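Local coordinates for protein endonuclease 2 (Arabidopsis thaliana, PDB 4CXP) that cleaves RNA and single-stranded DNA, and double-stranded DNA less readily, as a divalent-metal-dependent endonuclease that yields products with 5'-phosphates, at residues I60-A65 / V131-D136; C84-I89 / A204-Y209; D219-G224 / D233-S238. All blocks are in the same frame, centred on the assembly; numbering follows the deposited sequence.

Contact 1 (I60-A65 / V131-D136); sequences INTPDA and VSYASD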
loop_
_atom_site.group_PDB
_atom_site.type_symbol
_atom_site.label_atom_id
_atom_site.label_comp_id
_atom_site.label_asym_id
_atom_site.label_seq_id
_atom_site.Cartn_x
_atom_site.Cartn_y
_atom_site.Cartn_z
ATOM N N ILE A 60 10.367 1.151 3.180
ATOM C CA ILE A 60 11.211 1.889 4.116
ATOM C C ILE A 60 11.813 0.859 5.059
ATOM O O ILE A 60 11.086 0.047 5.626
ATOM C CB ILE A 60 10.421 2.913 4.946
ATOM C CG1 ILE A 60 9.846 3.993 4.050
ATOM C CG2 ILE A 60 11.300 3.526 6.005
ATOM C CD1 ILE A 60 8.737 4.812 4.654
ATOM N N ASN A 61 13.131 0.928 5.244
ATOM C CA ASN A 61 13.841 0.154 6.253
ATOM C C ASN A 61 14.032 0.986 7.510
ATOM O O ASN A 61 14.552 2.097 7.440
ATOM C CB ASN A 61 15.236 -0.222 5.750
ATOM C CG ASN A 61 15.230 -1.351 4.757
ATOM O OD1 ASN A 61 14.415 -2.260 4.841
ATOM N ND2 ASN A 61 16.165 -1.314 3.820
ATOM N N THR A 62 13.656 0.442 8.658
ATOM C CA THR A 62 13.798 1.120 9.940
ATOM C C THR A 62 14.712 0.313 10.866
ATOM O O THR A 62 14.964 -0.881 10.656
ATOM C CB THR A 62 12.456 1.222 10.686
ATOM O OG1 THR A 62 12.023 -0.087 11.089
ATOM C CG2 THR A 62 11.407 1.867 9.847
ATOM N N PRO A 63 15.174 0.952 11.947
ATOM C CA PRO A 63 15.831 0.221 13.043
ATOM C C PRO A 63 14.854 -0.764 13.703
ATOM O O PRO A 63 13.654 -0.707 13.444
ATOM C CB PRO A 63 16.261 1.330 14.006
ATOM C CG PRO A 63 16.256 2.590 13.183
ATOM C CD PRO A 63 15.148 2.403 12.192
ATOM N N ASP A 64 15.362 -1.608 14.594
ATOM C CA ASP A 64 14.517 -2.537 15.352
ATOM C C ASP A 64 13.802 -1.772 16.468
ATOM O O ASP A 64 14.230 -1.779 17.637
ATOM C CB ASP A 64 15.344 -3.655 16.006
ATOM C CG ASP A 64 15.863 -4.703 15.033
ATOM O OD1 ASP A 64 15.826 -4.533 13.793
ATOM O OD2 ASP A 64 16.348 -5.736 15.552
ATOM N N ALA A 65 12.745 -1.058 16.094
ATOM C CA ALA A 65 11.939 -0.305 17.034
ATOM C C ALA A 65 10.613 -0.000 16.351
ATOM O O ALA A 65 10.360 -0.455 15.254
ATOM C CB ALA A 65 12.660 0.956 17.508
ATOM N N VAL A 131 7.157 -0.986 5.914
ATOM C CA VAL A 131 7.777 0.049 6.758
ATOM C C VAL A 131 8.198 -0.707 8.015
ATOM O O VAL A 131 7.487 -0.732 9.047
ATOM C CB VAL A 131 6.837 1.222 7.102
ATOM C CG1 VAL A 131 7.594 2.285 7.885
ATOM C CG2 VAL A 131 6.210 1.790 5.840
ATOM N N SER A 132 9.309 -1.438 7.891
ATOM C CA SER A 132 9.705 -2.356 8.937
ATOM C C SER A 132 11.190 -2.621 8.882
ATOM O O SER A 132 11.962 -1.827 8.299
ATOM C CB SER A 132 8.828 -3.607 8.892
ATOM O OG SER A 132 9.149 -4.440 7.822
ATOM N N TYR A 133 11.621 -3.665 9.590
ATOM C CA TYR A 133 12.993 -3.699 10.027
ATOM C C TYR A 133 13.940 -4.057 8.907
ATOM O O TYR A 133 13.811 -5.109 8.248
ATOM C CB TYR A 133 13.208 -4.705 11.141
ATOM C CG TYR A 133 12.444 -4.501 12.427
ATOM C CD1 TYR A 133 11.708 -3.328 12.705
ATOM C CD2 TYR A 133 12.501 -5.471 13.408
ATOM C CE1 TYR A 133 11.046 -3.182 13.908
ATOM C CE2 TYR A 133 11.846 -5.312 14.612
ATOM C CZ TYR A 133 11.118 -4.169 14.857
ATOM O OH TYR A 133 10.472 -4.036 16.060
ATOM N N ALA A 134 15.004 -3.270 8.800
ATOM C CA ALA A 134 16.099 -3.640 7.926
ATOM C C ALA A 134 16.672 -5.021 8.287
ATOM O O ALA A 134 17.066 -5.788 7.406
ATOM C CB ALA A 134 17.220 -2.619 8.048
ATOM N N SER A 135 16.752 -5.325 9.577
ATOM C CA SER A 135 17.441 -6.544 10.033
ATOM C C SER A 135 16.809 -7.863 9.563
ATOM O O SER A 135 17.485 -8.889 9.503
ATOM C CB SER A 135 17.532 -6.517 11.551
ATOM O OG SER A 135 16.224 -6.518 12.093
ATOM N N ASP A 136 15.516 -7.858 9.236
ATOM C CA ASP A 136 14.861 -9.063 8.686
ATOM C C ASP A 136 14.255 -8.821 7.307
ATOM O O ASP A 136 13.382 -9.568 6.841
ATOM C CB ASP A 136 13.855 -9.677 9.679
ATOM C CG ASP A 136 12.849 -8.681 10.204
ATOM O OD1 ASP A 136 12.259 -7.930 9.414
ATOM O OD2 ASP A 136 12.642 -8.641 11.438
HETATM O O HOH W 1 16.431 -3.126 11.662
#
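Ser135 OG donates to Asp64 OD1 at 2.6 Å, meeting the carboxylate oxygen on its syn lone pair. The same OD1 accepts a hydrogen bond from a water that also donates to Thr62 O and accepts from Ser135 N, so one water ties the carboxylate to both backbones. The serine hydroxyl reaches its acceptor because its first torsion sets OG between its own N and carbonyl carbon.

A short parallel ladder of three backbone bonds continues from here. Ala134 N meets Thr62 O at 3.0 Å. Thr62 N reaches Ser132 O at 2.9 Å. The longer Ser132 N to Ile60 O bond, 3.2 Å, closes the series. The register pairs Ile60 with Val131, Asn61 with Ser132 and Thr62 with Tyr133, and the two strands cross at 40°.

Beyond the ladder, the 63-65 turn wraps the Tyr133 ring. Asp64 CA sits 3.7 Å from the centroid and only 7° off the ring normal, a CH-pi contact; Asp64 is also the centre of an inverse gamma turn. Its carboxylate plane lies 21° from the ring plane, stacked, while Ala65 O comes to the ring edge, 3.1 Å from CE1. Tyr222 meets this ring as well, and its hydroxyl hydrogen-bonds Tyr133 N. Farther along, Ile60 CD1 and Val131 CG2 touch at 4.1 Å, their side chains pointing the same way, with Ile214 of helix 206-221 against Val131.

Residues 131-136 belong to the substrate-binding region, and Ile60 and Asn61 to a substrate site inferred by similarity. The chemistry implies a short two-stranded parallel sheet whose more exposed end is tied by a carboxylate, a hydroxyl and a shared water.

Contact 2 (C84-I89 / A204-Y209); sequences CVAGAI and ACPDIY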
loop_
_atom_site.group_PDB
_atom_site.type_symbol
_atom_site.label_atom_id
_atom_site.label_comp_id
_atom_site.label_asym_id
_atom_site.label_seq_id
_atom_site.Cartn_x
_atom_site.Cartn_y
_atom_site.Cartn_z
ATOM N N CYS A 84 13.055 6.067 -0.764
ATOM C CA CYS A 84 12.185 5.146 -0.057
ATOM C C CYS A 84 10.755 5.445 -0.514
ATOM O O CYS A 84 10.523 6.410 -1.239
ATOM C CB CYS A 84 12.325 5.297 1.461
ATOM S SG CYS A 84 11.366 6.645 2.211
ATOM N N VAL A 85 9.787 4.647 -0.082
ATOM C CA VAL A 85 8.426 4.829 -0.575
ATOM C C VAL A 85 7.835 6.196 -0.215
ATOM O O VAL A 85 7.058 6.736 -0.993
ATOM C CB VAL A 85 7.531 3.634 -0.155
ATOM C CG1 VAL A 85 7.278 3.556 1.339
ATOM C CG2 VAL A 85 6.243 3.618 -0.937
ATOM N N ALA A 86 8.152 6.741 0.962
ATOM C CA ALA A 86 7.683 8.091 1.290
ATOM C C ALA A 86 8.251 9.133 0.321
ATOM O O ALA A 86 7.533 9.994 -0.180
ATOM C CB ALA A 86 8.011 8.469 2.736
ATOM N N GLY A 87 9.557 9.081 0.089
ATOM C CA GLY A 87 10.195 9.983 -0.849
ATOM C C GLY A 87 9.653 9.841 -2.261
ATOM O O GLY A 87 9.495 10.830 -2.975
ATOM N N ALA A 88 9.335 8.617 -2.661
ATOM C CA ALA A 88 8.748 8.377 -3.974
ATOM C C ALA A 88 7.364 9.011 -4.070
ATOM O O ALA A 88 7.017 9.609 -5.084
ATOM C CB ALA A 88 8.680 6.899 -4.267
ATOM N N ILE A 89 6.563 8.885 -3.014
ATOM C CA ILE A 89 5.245 9.508 -3.043
ATOM C C ILE A 89 5.377 11.029 -3.186
ATOM O O ILE A 89 4.678 11.626 -3.983
ATOM C CB ILE A 89 4.411 9.087 -1.831
ATOM C CG1 ILE A 89 3.997 7.614 -1.983
ATOM C CG2 ILE A 89 3.188 9.972 -1.650
ATOM C CD1 ILE A 89 3.455 6.985 -0.716
ATOM N N ALA A 204 0.545 15.652 -0.301
ATOM C CA ALA A 204 0.613 14.287 0.190
ATOM C C ALA A 204 1.260 14.223 1.591
ATOM O O ALA A 204 2.157 14.985 1.879
ATOM C CB ALA A 204 1.400 13.431 -0.790
ATOM N N CYS A 205 0.818 13.267 2.414
ATOM C CA CYS A 205 1.265 13.092 3.793
ATOM C C CYS A 205 1.833 11.687 4.086
ATOM O O CYS A 205 1.406 11.042 5.051
ATOM C CB CYS A 205 0.072 13.346 4.734
ATOM S SG CYS A 205 -0.276 15.093 5.053
ATOM N N PRO A 206 2.756 11.180 3.268
ATOM C CA PRO A 206 3.184 9.804 3.442
ATOM C C PRO A 206 3.798 9.486 4.793
ATOM O O PRO A 206 3.742 8.326 5.218
ATOM C CB PRO A 206 4.221 9.625 2.332
ATOM C CG PRO A 206 4.736 11.010 2.078
ATOM C CD PRO A 206 3.502 11.854 2.190
ATOM N N ASP A 207 4.433 10.448 5.452
ATOM C CA ASP A 207 5.094 10.139 6.707
ATOM C C ASP A 207 4.090 9.729 7.786
ATOM O O ASP A 207 4.406 8.928 8.674
ATOM C CB ASP A 207 5.976 11.305 7.148
ATOM C CG ASP A 207 7.112 11.585 6.156
ATOM O OD1 ASP A 207 7.598 10.640 5.507
ATOM O OD2 ASP A 207 7.499 12.761 5.983
ATOM N N ILE A 208 2.876 10.268 7.715
ATOM C CA ILE A 208 1.800 9.880 8.620
ATOM C C ILE A 208 1.521 8.380 8.467
ATOM O O ILE A 208 1.358 7.633 9.435
ATOM C CB ILE A 208 0.513 10.706 8.300
ATOM C CG1 ILE A 208 0.759 12.208 8.514
ATOM C CG2 ILE A 208 -0.676 10.213 9.116
ATOM C CD1 ILE A 208 1.195 12.588 9.909
ATOM N N TYR A 209 1.432 7.951 7.217
ATOM C CA TYR A 209 1.034 6.604 6.886
ATOM C C TYR A 209 2.119 5.607 7.254
ATOM O O TYR A 209 1.848 4.516 7.761
ATOM C CB TYR A 209 0.661 6.481 5.406
ATOM C CG TYR A 209 -0.168 7.635 4.859
ATOM C CD1 TYR A 209 -1.012 8.383 5.670
ATOM C CD2 TYR A 209 -0.097 7.976 3.530
ATOM C CE1 TYR A 209 -1.729 9.458 5.191
ATOM C CE2 TYR A 209 -0.832 9.049 3.023
ATOM C CZ TYR A 209 -1.648 9.773 3.867
ATOM O OH TYR A 209 -2.386 10.838 3.382
#
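Ile89 and Ala86, one turn apart on helix 85-96, receive the start of helix 206-221 in a helix-to-helix packing of the mainly helical S1/P1 nuclease fold. No hydrogen bond crosses between the segments; complementary shape carries the contact. The main bump is the Pro206 ring, which enters the hollow between the two side chains. Its CB lies 4.0 Å from Ala86 CB and 4.1 Å from Ile89 CD1, and its CG lies 3.7 Å from Ala86 O. The small alanine lets the backbones close to 5.3 Å between the CA atoms of Ala86 and Pro206.

Ile89 fills the space beside the proline with both branches. With CG2 anti to the backbone N and CG1 beside it (chi1 -71°), CD1 and CG2 both reach Pro206 CB, and CG2 also meets Ala204; the isoleucine and proline side chains slide past each other in opposite directions. Phe121 of helix 111-124 and Ile125 also pack against Ile89, extending this apolar surface.

Cys84, the N-cap of helix 85-96, is disulfide-bonded to Cys74, and Cys205 to Cys199. At the polar border, Asp207 is held by Tyr68 OH on OD1 and Tyr90 OH on OD2. Beyond the proline, Ile89 CG2 meets Ala204 CB at 4.0 Å, whereas on the other flank Asp207 OD1 stands 3.5 Å from Ala86 CB.

Contact 3 (D219-G224 / D233-S238); sequences DWAYKG and DEYFYS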
loop_
_atom_site.group_PDB
_atom_site.type_symbol
_atom_site.label_atom_id
_atom_site.label_comp_id
_atom_site.label_asym_id
_atom_site.label_seq_id
_atom_site.Cartn_x
_atom_site.Cartn_y
_atom_site.Cartn_z
ATOM N N ASP A 219 2.964 -4.197 16.472
ATOM C CA ASP A 219 1.859 -4.673 17.310
ATOM C C ASP A 219 1.072 -5.816 16.710
ATOM O O ASP A 219 0.399 -6.539 17.436
ATOM C CB ASP A 219 0.897 -3.527 17.621
ATOM C CG ASP A 219 1.528 -2.398 18.406
ATOM O OD1 ASP A 219 2.389 -2.668 19.271
ATOM O OD2 ASP A 219 1.147 -1.246 18.174
ATOM N N TRP A 220 1.108 -5.949 15.383
ATOM C CA TRP A 220 0.300 -6.921 14.681
ATOM C C TRP A 220 1.101 -7.890 13.827
ATOM O O TRP A 220 0.822 -9.097 13.826
ATOM C CB TRP A 220 -0.742 -6.226 13.801
ATOM C CG TRP A 220 -1.814 -5.506 14.529
ATOM C CD1 TRP A 220 -2.052 -4.163 14.554
ATOM C CD2 TRP A 220 -2.879 -6.107 15.270
ATOM N NE1 TRP A 220 -3.183 -3.891 15.277
ATOM C CE2 TRP A 220 -3.711 -5.070 15.734
ATOM C CE3 TRP A 220 -3.214 -7.431 15.570
ATOM C CZ2 TRP A 220 -4.846 -5.312 16.507
ATOM C CZ3 TRP A 220 -4.359 -7.670 16.337
ATOM C CH2 TRP A 220 -5.158 -6.622 16.787
ATOM N N ALA A 221 2.049 -7.415 13.038
ATOM C CA ALA A 221 2.701 -8.306 12.078
ATOM C C ALA A 221 3.746 -9.188 12.742
ATOM O O ALA A 221 3.672 -10.411 12.696
ATOM C CB ALA A 221 3.283 -7.520 10.902
ATOM N N TYR A 222 4.750 -8.553 13.336
ATOM C CA TYR A 222 5.810 -9.272 14.008
ATOM C C TYR A 222 5.351 -9.895 15.323
ATOM O O TYR A 222 5.941 -10.874 15.791
ATOM C CB TYR A 222 6.951 -8.325 14.334
ATOM C CG TYR A 222 7.784 -7.796 13.183
ATOM C CD1 TYR A 222 8.357 -8.638 12.251
ATOM C CD2 TYR A 222 8.086 -6.448 13.104
ATOM C CE1 TYR A 222 9.188 -8.155 11.262
ATOM C CE2 TYR A 222 8.916 -5.951 12.121
ATOM C CZ TYR A 222 9.465 -6.811 11.196
ATOM O OH TYR A 222 10.329 -6.294 10.249
ATOM N N LYS A 223 4.344 -9.318 15.961
ATOM C CA LYS A 223 3.925 -9.688 17.299
ATOM C C LYS A 223 3.551 -11.146 17.368
ATOM O O LYS A 223 2.683 -11.595 16.634
ATOM C CB LYS A 223 2.727 -8.844 17.712
ATOM C CG LYS A 223 2.150 -9.169 19.074
ATOM C CD LYS A 223 3.136 -9.025 20.197
ATOM C CE LYS A 223 3.492 -7.580 20.432
ATOM N NZ LYS A 223 4.198 -7.410 21.733
ATOM N N GLY A 224 4.187 -11.877 18.276
ATOM C CA GLY A 224 3.877 -13.280 18.500
ATOM C C GLY A 224 4.538 -14.241 17.540
ATOM O O GLY A 224 4.406 -15.432 17.732
ATOM N N ASP A 233 -5.546 -20.168 11.808
ATOM C CA ASP A 233 -6.763 -19.405 12.088
ATOM C C ASP A 233 -6.579 -18.308 13.138
ATOM O O ASP A 233 -7.091 -17.207 12.962
ATOM C CB ASP A 233 -7.923 -20.313 12.512
ATOM C CG ASP A 233 -8.687 -20.929 11.350
ATOM O OD1 ASP A 233 -8.366 -20.669 10.176
ATOM O OD2 ASP A 233 -9.650 -21.675 11.639
ATOM N N GLU A 234 -5.893 -18.575 14.246
ATOM C CA GLU A 234 -5.805 -17.566 15.294
ATOM C C GLU A 234 -5.165 -16.287 14.746
ATOM O O GLU A 234 -5.661 -15.177 14.977
ATOM C CB GLU A 234 -5.025 -18.090 16.491
ATOM C CG GLU A 234 -4.915 -17.122 17.642
ATOM C CD GLU A 234 -4.093 -17.705 18.772
ATOM O OE1 GLU A 234 -2.848 -17.629 18.703
ATOM O OE2 GLU A 234 -4.689 -18.249 19.715
ATOM N N TYR A 235 -4.061 -16.435 14.039
ATOM C CA TYR A 235 -3.371 -15.284 13.463
ATOM C C TYR A 235 -4.218 -14.639 12.367
ATOM O O TYR A 235 -4.338 -13.426 12.299
ATOM C CB TYR A 235 -2.001 -15.705 12.941
ATOM C CG TYR A 235 -1.087 -14.557 12.553
ATOM C CD1 TYR A 235 -1.114 -13.990 11.283
ATOM C CD2 TYR A 235 -0.182 -14.032 13.471
ATOM C CE1 TYR A 235 -0.262 -12.975 10.942
ATOM C CE2 TYR A 235 0.677 -12.998 13.137
ATOM C CZ TYR A 235 0.646 -12.489 11.859
ATOM O OH TYR A 235 1.484 -11.486 11.458
ATOM N N PHE A 236 -4.784 -15.457 11.492
ATOM C CA PHE A 236 -5.619 -14.987 10.412
ATOM C C PHE A 236 -6.752 -14.109 10.909
ATOM O O PHE A 236 -6.908 -12.975 10.457
ATOM C CB PHE A 236 -6.144 -16.194 9.629
ATOM C CG PHE A 236 -7.136 -15.838 8.554
ATOM C CD1 PHE A 236 -6.740 -15.210 7.397
ATOM C CD2 PHE A 236 -8.477 -16.129 8.717
ATOM C CE1 PHE A 236 -7.651 -14.907 6.403
ATOM C CE2 PHE A 236 -9.394 -15.827 7.742
ATOM C CZ PHE A 236 -8.986 -15.208 6.575
ATOM N N TYR A 237 -7.587 -14.624 11.803
ATOM C CA TYR A 237 -8.764 -13.872 12.217
ATOM C C TYR A 237 -8.398 -12.635 13.008
ATOM O O TYR A 237 -9.080 -11.624 12.927
ATOM C CB TYR A 237 -9.733 -14.750 13.008
ATOM C CG TYR A 237 -10.444 -15.772 12.167
ATOM C CD1 TYR A 237 -11.293 -15.385 11.171
ATOM C CD2 TYR A 237 -10.285 -17.122 12.418
ATOM C CE1 TYR A 237 -11.955 -16.333 10.413
ATOM C CE2 TYR A 237 -10.942 -18.072 11.677
ATOM C CZ TYR A 237 -11.767 -17.673 10.661
ATOM O OH TYR A 237 -12.447 -18.603 9.907
ATOM N N SER A 238 -7.325 -12.693 13.775
ATOM C CA SER A 238 -6.954 -11.544 14.571
ATOM C C SER A 238 -6.293 -10.442 13.749
ATOM O O SER A 238 -6.423 -9.286 14.105
ATOM C CB SER A 238 -6.092 -11.937 15.750
ATOM O OG SER A 238 -4.897 -12.524 15.363
#
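Ala221 O accepts a 2.7 Å hydrogen bond from Tyr235 OH, the shortest polar approach between the segments. The donor lies in the carbonyl plane on a lone pair, with a C=O...O angle of 117°, and the carbonyl oxygen in turn lies in the plane of the phenol ring, at its edge. Trp157 NE1 of helix 153-169 also hydrogen-bonds Tyr235 OH, so the hydroxyl of this buried tyrosine has two partners, from two different helices.

The long reach comes from the tyrosine torsion: CG is anti to the backbone N (chi1 -169°), which extends the ring from helix 233-262 across to the end of helix 206-221. There the backbone makes a wider pi-type turn at 219-221. Leu153 and Trp146 pack against the ring. Replacing Tyr235 by a phenylalanine would probably leave both Ala221 O and Trp157 NE1 without this partner.

A second, non-bonded contact is made by Trp220. Its six-membered ring approaches the last residue of 233-238 obliquely, with CZ3 3.4 Å from Ser238 O. Its first torsion, chi1 -68°, sets CG beside the backbone N and swings the outer ring toward the neighbouring helix. Trp220 O is taken by Arg239 NE, and Ile242 packs on the indole, so Arg239 and Ile242 of helix 233-262 also meet this residue. Within that helix, Ser238 OG donates to Glu234 O at 2.8 Å, an oxygen that also accepts from Ser238 N at 3.2 Å.

Only eight residues separate the segments. Two successive helices of the mainly helical S1/P1 nuclease fold, joined through strand 230-231 of the mixed three-stranded sheet, are tied by a side-chain-to-carbonyl bond.

Contact 2 is the buried one, its centre about 11 Å from the chain centre, and it relies on apolar shape; contacts 1 and 3, at about 17 and 19 Å, are partly buried and turn to polar bonds. Contacts 2 and 3 use opposite ends of helix 206-221, with nearest atoms about 12 Å apart, while the middle of that helix packs on contact 1. Contact 1 touches both others: Ile60 CG1 packs 3.6 Å from Cys84 SG, and Tyr222 OH lies 2.7 Å from Asp136 OD1, a probable hydrogen bond. Backbone ladder, apolar interlock and side-chain-to-carbonyl bond thus follow strand pair, buried helix pair and the join between consecutive helices.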